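Local coordinates for activating signal cointegrator 1 complex subunit 2 (Homo sapiens, PDB 6YXQ), which binds polyubiquitin chains and recruits the ASCC3 helicase and the demethylase partner ALKBH3 to sites of DNA alkylation damage, at residues N186-T189 with Y194-D197. Sequence-based numbering, arbitrary orientation.
Sequences NIFT and YYSD
Phe188 lies between Tyr194 and Tyr195, and the three rings make an aromatic cluster where helix 177-190 gives way to helix 193-216, in the helical N-terminal part of the protein, crystallised here with ASCC3. Both pairings are T-shaped, but Phe188 plays a different part in each. To Tyr195 it presents its edge: CD2 of Phe188 stands 3.8 Å above the plane of the Tyr195 ring, over its centre, with the two planes at 59°. To Tyr194 it offers its face, towards which the tyrosine edge is turned, with centroids 6.0 Å apart. Both tyrosines hold CG anti to the carbonyl carbon (chi1 -74° and -78°), and from successive helix positions this shared torsion sends their rings in different directions, one to the face of Phe188 and one to its edge.

Apolar packing fills the angle between the helices. CE2 of Phe188 is 3.5 Å from CB of Tyr194 and 3.6 Å from the backbone N of Tyr195. A flat, wholly apolar ring suits this buried place; it also stacks with Phe267. Ile187 approaches Tyr194 mainly through its backbone, its O being 4.0 Å from CD2 at the tyrosine edge, while its branched side chain packs on Leu154 and Ile165.

The hydroxyl of buried Tyr194 is satisfied by a hydrogen bond to Phe160 O. Tyr195 gives Phe188 a broad face; cutting it back to an alanine removes that face and is likely to leave a gap beside Phe267 and Leu269. Without a directional bond between the segments, the mutual setting of these consecutive helices here rests on ring shape and close fit.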
loop_
_atom_site.group_PDB
_atom_site.type_symbol
_atom_site.label_atom_id
_atom_site.label_comp_id
_atom_site.label_asym_id
_atom_site.label_seq_id
_atom_site.Cartn_x
_atom_site.Cartn_y
_atom_site.Cartn_z
ATOM N N ASN B 186 0.263 9.464 -15.034
ATOM C CA ASN B 186 1.589 9.905 -15.443
ATOM C C ASN B 186 2.484 8.727 -15.786
ATOM O O ASN B 186 3.224 8.780 -16.771
ATOM C CB ASN B 186 2.233 10.758 -14.354
ATOM C CG ASN B 186 3.478 11.475 -14.842
ATOM O OD1 ASN B 186 3.472 12.108 -15.904
ATOM N ND2 ASN B 186 4.557 11.374 -14.074
ATOM N N ILE B 187 2.446 7.658 -14.991
ATOM C CA ILE B 187 3.334 6.543 -15.313
ATOM C C ILE B 187 2.883 5.859 -16.600
ATOM O O ILE B 187 3.714 5.485 -17.438
ATOM C CB ILE B 187 3.469 5.557 -14.134
ATOM C CG1 ILE B 187 2.272 4.623 -14.017
ATOM C CG2 ILE B 187 3.705 6.308 -12.829
ATOM C CD1 ILE B 187 2.371 3.726 -12.809
ATOM N N PHE B 188 1.569 5.748 -16.820
ATOM C CA PHE B 188 1.096 5.185 -18.084
ATOM C C PHE B 188 1.414 6.097 -19.266
ATOM O O PHE B 188 1.658 5.609 -20.377
ATOM C CB PHE B 188 -0.407 4.919 -18.017
ATOM C CG PHE B 188 -0.760 3.580 -17.440
ATOM C CD1 PHE B 188 -1.001 3.436 -16.085
ATOM C CD2 PHE B 188 -0.860 2.467 -18.254
ATOM C CE1 PHE B 188 -1.331 2.208 -15.551
ATOM C CE2 PHE B 188 -1.186 1.239 -17.728
ATOM C CZ PHE B 188 -1.423 1.108 -16.370
ATOM N N THR B 189 1.410 7.414 -19.055
ATOM C CA THR B 189 1.752 8.340 -20.127
ATOM C C THR B 189 3.233 8.254 -20.469
ATOM O O THR B 189 3.608 8.160 -21.646
ATOM C CB THR B 189 1.383 9.768 -19.723
ATOM O OG1 THR B 189 0.018 9.812 -19.297
ATOM C CG2 THR B 189 1.564 10.711 -20.892
ATOM N N TYR B 194 3.095 -0.361 -20.001
ATOM C CA TYR B 194 2.269 -0.926 -18.941
ATOM C C TYR B 194 0.921 -1.391 -19.483
ATOM O O TYR B 194 0.396 -2.425 -19.049
ATOM C CB TYR B 194 2.093 0.097 -17.821
ATOM C CG TYR B 194 3.342 0.260 -16.993
ATOM C CD1 TYR B 194 3.898 -0.824 -16.336
ATOM C CD2 TYR B 194 3.980 1.489 -16.888
ATOM C CE1 TYR B 194 5.042 -0.689 -15.588
ATOM C CE2 TYR B 194 5.129 1.633 -16.140
ATOM C CZ TYR B 194 5.651 0.539 -15.491
ATOM O OH TYR B 194 6.784 0.666 -14.729
ATOM N N TYR B 195 0.355 -0.645 -20.441
ATOM C CA TYR B 195 -0.814 -1.114 -21.181
ATOM C C TYR B 195 -0.616 -2.551 -21.655
ATOM O O TYR B 195 -1.405 -3.450 -21.333
ATOM C CB TYR B 195 -1.079 -0.196 -22.377
ATOM C CG TYR B 195 -1.751 1.126 -22.058
ATOM C CD1 TYR B 195 -3.028 1.170 -21.522
ATOM C CD2 TYR B 195 -1.116 2.330 -22.325
ATOM C CE1 TYR B 195 -3.645 2.377 -21.245
ATOM C CE2 TYR B 195 -1.725 3.537 -22.053
ATOM C CZ TYR B 195 -2.990 3.556 -21.515
ATOM O OH TYR B 195 -3.597 4.761 -21.247
ATOM N N SER B 196 0.460 -2.780 -22.414
ATOM C CA SER B 196 0.813 -4.131 -22.837
ATOM C C SER B 196 0.926 -5.067 -21.644
ATOM O O SER B 196 0.376 -6.174 -21.657
ATOM C CB SER B 196 2.120 -4.117 -23.636
ATOM O OG SER B 196 2.168 -3.019 -24.527
ATOM N N ASP B 197 1.639 -4.633 -20.600
ATOM C CA ASP B 197 1.692 -5.409 -19.369
ATOM C C ASP B 197 0.286 -5.802 -18.941
ATOM O O ASP B 197 -0.038 -6.992 -18.811
ATOM C CB ASP B 197 2.390 -4.606 -18.272
ATOM C CG ASP B 197 3.890 -4.820 -18.254
ATOM O OD1 ASP B 197 4.458 -5.193 -19.309
ATOM O OD2 ASP B 197 4.494 -4.621 -17.177
#